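PDB 5Z06: Exo beta-1,2-glucooligosaccharide sophorohydrolase (non-reducing end), which hydrolyses linear beta-1,2-glucan and beta-1,2-glucooligosaccharides of four or more glucose units, releasing sophorose from the non-reducing end. Local coordinates for residues A[289-294]-A[646-651]; A[612-617]-A[669-674]. One frame throughout, in Å; residues are numbered along the deposited sequence.

Interaction 1 (A[289-294]-A[646-651]); sequences DMVQEA and YGFRDA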
loop_
_atom_site.group_PDB
_atom_site.type_symbol
_atom_site.label_atom_id
_atom_site.label_comp_id
_atom_site.label_asym_id
_atom_site.label_seq_id
_atom_site.Cartn_x
_atom_site.Cartn_y
_atom_site.Cartn_z
ATOM N N ASP A 289 -6.657 19.302 -0.927
ATOM C CA ASP A 289 -6.230 19.251 -2.321
ATOM C C ASP A 289 -5.013 18.394 -2.509
ATOM O O ASP A 289 -4.948 17.621 -3.443
ATOM C CB ASP A 289 -5.863 20.651 -2.880
ATOM C CG ASP A 289 -7.046 21.572 -3.000
ATOM O OD1 ASP A 289 -8.190 21.116 -2.988
ATOM O OD2 ASP A 289 -6.825 22.788 -3.099
ATOM N N MET A 290 -4.019 18.617 -1.663
ATOM C CA MET A 290 -2.749 17.915 -1.745
ATOM C C MET A 290 -2.954 16.427 -1.473
ATOM O O MET A 290 -2.439 15.593 -2.201
ATOM C CB MET A 290 -1.770 18.489 -0.719
ATOM C CG MET A 290 -0.467 17.733 -0.577
ATOM S SD MET A 290 0.347 18.318 0.913
ATOM C CE MET A 290 -0.397 17.296 2.190
ATOM N N VAL A 291 -3.704 16.107 -0.431
ATOM C CA VAL A 291 -3.923 14.710 -0.082
ATOM C C VAL A 291 -4.681 14.001 -1.202
ATOM O O VAL A 291 -4.314 12.912 -1.601
ATOM C CB VAL A 291 -4.630 14.563 1.265
ATOM C CG1 VAL A 291 -4.994 13.101 1.540
ATOM C CG2 VAL A 291 -3.718 15.072 2.370
ATOM N N GLN A 292 -5.726 14.640 -1.707
ATOM C CA GLN A 292 -6.482 14.088 -2.795
ATOM C C GLN A 292 -5.578 13.862 -3.994
ATOM O O GLN A 292 -5.643 12.815 -4.624
ATOM C CB GLN A 292 -7.592 15.047 -3.199
ATOM C CG GLN A 292 -8.776 15.054 -2.270
ATOM C CD GLN A 292 -9.943 15.791 -2.888
ATOM O OE1 GLN A 292 -9.908 17.009 -3.024
ATOM N NE2 GLN A 292 -10.985 15.052 -3.266
ATOM N N GLU A 293 -4.735 14.853 -4.298
ATOM C CA GLU A 293 -3.862 14.797 -5.451
ATOM C C GLU A 293 -2.829 13.712 -5.327
ATOM O O GLU A 293 -2.651 12.925 -6.244
ATOM C CB GLU A 293 -3.148 16.135 -5.668
ATOM C CG GLU A 293 -2.123 16.168 -6.800
ATOM C CD GLU A 293 -1.080 17.272 -6.607
ATOM O OE1 GLU A 293 -1.287 18.205 -5.769
ATOM O OE2 GLU A 293 -0.032 17.204 -7.289
ATOM N N ALA A 294 -2.119 13.686 -4.215
ATOM C CA ALA A 294 -1.086 12.682 -4.032
ATOM C C ALA A 294 -1.648 11.258 -4.168
ATOM O O ALA A 294 -1.012 10.390 -4.750
ATOM C CB ALA A 294 -0.420 12.853 -2.688
ATOM N N TYR A 646 2.820 8.971 -3.356
ATOM C CA TYR A 646 1.462 8.629 -3.720
ATOM C C TYR A 646 0.482 8.839 -2.575
ATOM O O TYR A 646 -0.556 8.204 -2.522
ATOM C CB TYR A 646 1.393 7.219 -4.275
ATOM C CG TYR A 646 2.071 7.010 -5.613
ATOM C CD1 TYR A 646 2.137 8.016 -6.582
ATOM C CD2 TYR A 646 2.628 5.798 -5.923
ATOM C CE1 TYR A 646 2.765 7.794 -7.784
ATOM C CE2 TYR A 646 3.234 5.574 -7.136
ATOM C CZ TYR A 646 3.292 6.573 -8.053
ATOM O OH TYR A 646 3.903 6.324 -9.237
ATOM N N GLY A 647 0.792 9.786 -1.701
ATOM C CA GLY A 647 -0.043 10.102 -0.563
ATOM C C GLY A 647 0.623 9.476 0.636
ATOM O O GLY A 647 1.833 9.241 0.641
ATOM N N PHE A 648 -0.159 9.174 1.650
ATOM C CA PHE A 648 0.420 8.614 2.854
ATOM C C PHE A 648 0.779 7.179 2.610
ATOM O O PHE A 648 0.102 6.478 1.868
ATOM C CB PHE A 648 -0.508 8.721 4.051
ATOM C CG PHE A 648 -0.836 10.120 4.419
ATOM C CD1 PHE A 648 0.010 10.847 5.233
ATOM C CD2 PHE A 648 -2.009 10.714 3.978
ATOM C CE1 PHE A 648 -0.311 12.140 5.589
ATOM C CE2 PHE A 648 -2.319 12.017 4.324
ATOM C CZ PHE A 648 -1.468 12.725 5.127
ATOM N N ARG A 649 1.832 6.739 3.278
ATOM C CA ARG A 649 2.187 5.338 3.229
ATOM C C ARG A 649 1.063 4.501 3.795
ATOM O O ARG A 649 0.246 4.974 4.562
ATOM C CB ARG A 649 3.497 5.092 3.955
ATOM C CG ARG A 649 4.614 5.833 3.263
ATOM C CD ARG A 649 5.976 5.489 3.800
ATOM N NE ARG A 649 6.927 6.419 3.219
ATOM C CZ ARG A 649 7.431 6.309 1.996
ATOM N NH1 ARG A 649 7.094 5.289 1.198
ATOM N NH2 ARG A 649 8.286 7.228 1.575
ATOM N N ASP A 650 1.008 3.257 3.380
ATOM C CA ASP A 650 -0.157 2.434 3.647
ATOM C C ASP A 650 -0.519 2.301 5.120
ATOM O O ASP A 650 -1.696 2.286 5.471
ATOM C CB ASP A 650 0.045 1.056 3.080
ATOM C CG ASP A 650 -1.232 0.289 2.994
ATOM O OD1 ASP A 650 -2.212 0.860 2.474
ATOM O OD2 ASP A 650 -1.248 -0.889 3.427
ATOM N N ALA A 651 0.501 2.214 5.963
ATOM C CA ALA A 651 0.321 2.013 7.374
ATOM C C ALA A 651 1.593 2.311 8.094
ATOM O O ALA A 651 2.669 2.265 7.516
ATOM C CB ALA A 651 -0.092 0.567 7.670
#
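Val291 and Phe648 make the apolar half of this buried contact between helix 284-297 and the short strand 647-648. Both methyls of the valine lean on one ring atom: CG2 of Val291 is 3.9 Å from CE2 of Phe648, and CG1 follows at nearly the same distance. With CG of Phe648 anti to its own carbonyl carbon (chi1 -62°), the far end of the ring swings nearer the helix than its CB direction alone would bring it, and the two side chains meet at a slant. Trp643 packs edge-to-face with the same phenyl ring and also touches Val291 and Ala294.

The other half is a methyl set against the backbone of a glycine. The methyl of Ala294 sits against Gly647, with CB 3.4 Å from Gly647 N and a tight 3.5 Å from Gly647 CA. At the backbone angles of Gly647 any CB would be jammed against the carbonyl O of Tyr646.

Polar contact is slight. The carbonyl O of Ala294 receives a CA-H...O approach from Tyr646 CA at 3.2 Å, bent to 126° at the hydrogen, and lies at the edge of the tyrosine ring, near its plane. Ala294 O and Tyr646 O, 3.2 Å apart, are two acceptors and do not bond; Tyr646 O is instead engaged by the side-chain amide of Gln668, which also bonds Phe648 O.

No hydrogen bond joins the two segments: between them the contact is van der Waals, with one bent CA-H...O approach, and it depends on the close fit of Ala294 to a residue without a side chain.

Interaction 2 (A[612-617]-A[669-674]); sequences APTGAL and APVTVM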
loop_
_atom_site.group_PDB
_atom_site.type_symbol
_atom_site.label_atom_id
_atom_site.label_comp_id
_atom_site.label_asym_id
_atom_site.label_seq_id
_atom_site.Cartn_x
_atom_site.Cartn_y
_atom_site.Cartn_z
ATOM N N ALA A 612 -3.433 2.483 9.624
ATOM C CA ALA A 612 -3.461 2.736 8.193
ATOM C C ALA A 612 -4.139 4.084 7.998
ATOM O O ALA A 612 -5.320 4.232 8.312
ATOM C CB ALA A 612 -4.218 1.635 7.468
ATOM N N PRO A 613 -3.412 5.083 7.476
ATOM C CA PRO A 613 -4.017 6.407 7.301
ATOM C C PRO A 613 -5.344 6.420 6.554
ATOM O O PRO A 613 -6.161 7.312 6.768
ATOM C CB PRO A 613 -2.962 7.178 6.504
ATOM C CG PRO A 613 -1.682 6.518 6.855
ATOM C CD PRO A 613 -1.988 5.078 7.109
ATOM N N THR A 614 -5.551 5.446 5.680
ATOM C CA THR A 614 -6.791 5.390 4.928
ATOM C C THR A 614 -8.024 5.305 5.841
ATOM O O THR A 614 -9.086 5.779 5.467
ATOM C CB THR A 614 -6.782 4.264 3.881
ATOM O OG1 THR A 614 -7.866 4.453 2.980
ATOM C CG2 THR A 614 -6.905 2.876 4.535
ATOM N N GLY A 615 -7.877 4.683 7.013
ATOM C CA GLY A 615 -8.969 4.614 7.998
ATOM C C GLY A 615 -9.618 5.944 8.309
ATOM O O GLY A 615 -10.813 6.154 8.035
ATOM N N ALA A 616 -8.823 6.873 8.844
ATOM C CA ALA A 616 -9.335 8.208 9.194
ATOM C C ALA A 616 -9.687 9.011 7.953
ATOM O O ALA A 616 -10.724 9.699 7.888
ATOM C CB ALA A 616 -8.316 8.975 10.010
ATOM N N LEU A 617 -8.824 8.923 6.960
ATOM C CA LEU A 617 -8.875 9.884 5.872
ATOM C C LEU A 617 -10.055 9.635 4.963
ATOM O O LEU A 617 -10.742 10.569 4.568
ATOM C CB LEU A 617 -7.571 9.876 5.102
ATOM C CG LEU A 617 -6.384 10.294 5.974
ATOM C CD1 LEU A 617 -5.105 10.004 5.221
ATOM C CD2 LEU A 617 -6.475 11.756 6.371
ATOM N N ALA A 669 -7.228 5.470 -3.080
ATOM C CA ALA A 669 -8.354 6.104 -3.783
ATOM C C ALA A 669 -9.492 6.480 -2.832
ATOM O O ALA A 669 -10.086 7.570 -2.973
ATOM C CB ALA A 669 -8.877 5.225 -4.905
ATOM N N PRO A 670 -9.804 5.604 -1.846
ATOM C CA PRO A 670 -10.866 6.007 -0.939
ATOM C C PRO A 670 -10.618 7.335 -0.291
ATOM O O PRO A 670 -11.569 8.049 0.006
ATOM C CB PRO A 670 -10.877 4.889 0.098
ATOM C CG PRO A 670 -10.637 3.703 -0.765
ATOM C CD PRO A 670 -9.521 4.171 -1.689
ATOM N N VAL A 671 -9.356 7.680 -0.102
ATOM C CA VAL A 671 -9.036 8.949 0.531
ATOM C C VAL A 671 -9.450 10.091 -0.408
ATOM O O VAL A 671 -10.194 10.997 -0.017
ATOM C CB VAL A 671 -7.551 9.030 0.888
ATOM C CG1 VAL A 671 -7.211 10.414 1.469
ATOM C CG2 VAL A 671 -7.201 7.900 1.860
ATOM N N THR A 672 -9.000 10.017 -1.648
ATOM C CA THR A 672 -9.384 11.034 -2.636
ATOM C C THR A 672 -10.897 11.119 -2.743
ATOM O O THR A 672 -11.470 12.192 -2.686
ATOM C CB THR A 672 -8.795 10.701 -3.999
ATOM O OG1 THR A 672 -7.370 10.618 -3.877
ATOM C CG2 THR A 672 -9.163 11.773 -5.070
ATOM N N VAL A 673 -11.534 9.961 -2.855
ATOM C CA VAL A 673 -12.933 9.887 -3.197
ATOM C C VAL A 673 -13.791 10.371 -2.056
ATOM O O VAL A 673 -14.706 11.156 -2.266
ATOM C CB VAL A 673 -13.331 8.450 -3.554
ATOM C CG1 VAL A 673 -14.854 8.314 -3.625
ATOM C CG2 VAL A 673 -12.706 8.062 -4.877
ATOM N N MET A 674 -13.503 9.891 -0.845
ATOM C CA MET A 674 -14.316 10.280 0.311
ATOM C C MET A 674 -14.015 11.696 0.737
ATOM O O MET A 674 -14.900 12.400 1.200
ATOM C CB MET A 674 -14.135 9.295 1.458
ATOM C CG MET A 674 -14.652 7.926 1.073
ATOM S SD MET A 674 -16.434 7.978 0.827
ATOM C CE MET A 674 -16.982 7.062 2.253
#
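This is a small apolar contact between two helices in the buried interior of the glycoamylase-like region, where the short helix 614-617 meets the long helix 665-680. Val671 is its centre, its CB directed at the other segment and its two methyls dividing the work. CG1, anti to the backbone N (chi1 176°), reaches CB of Leu617 at 3.7 Å. CG2 touches that same CB at 3.8 Å and also lies 3.7 Å from OG1 of Thr614, thus bridging two residues one turn apart. The backbones come within 5.4 Å between CA of Leu617 and CA of Val671.

Thr614 turns its OG1 to CG2 of the valine, the oxygen standing anti to its backbone N at chi1 -166°. That oxygen is not left without a polar partner in this apolar setting: it hydrogen-bonds the carbonyl O of Asn667, two residues before Ala669, joining Thr614 to helix 665-680. Pro670 adds a looser contact, with CB 4.2 Å from Thr614 OG1. The long helix is kinked here, the N atoms of Pro670 and Val671 having no bond to the preceding turn.

Other helices complete the surroundings. Leu617 rests on Leu631 and Tyr634 of helix 624-636, Val671 also meets Val291 and Asn295 of helix 284-297, and Pro670 packs on Phe328 of helix 323-338.

Such aliphatic packing among several helices is consistent with the (alpha/alpha)6-barrel fold of the six-hairpin glycosidase clan to which this family belongs.

In the fold
From the N terminus, the chain passes the beta-rich portion before helix 284-297 supplies the first side of interaction 1. The partner comes more than 350 residues later at 646-651, so this contact closes a very long loop. Within that loop, segment 612-617 opens interaction 2, which closes at 669-674 beyond the end of interaction 1. The two therefore cross, their segments alternating along the sequence. Their centres lie 9 Å apart, and they touch directly: Thr672 OG1 probably hydrogen-bonds Gln292 O, while Pro613 packs against the carbonyls of Arg649 and Asp650. Together they gather helices 284-297, 614-617 and 665-680 and strand 647-648 into one buried assembly.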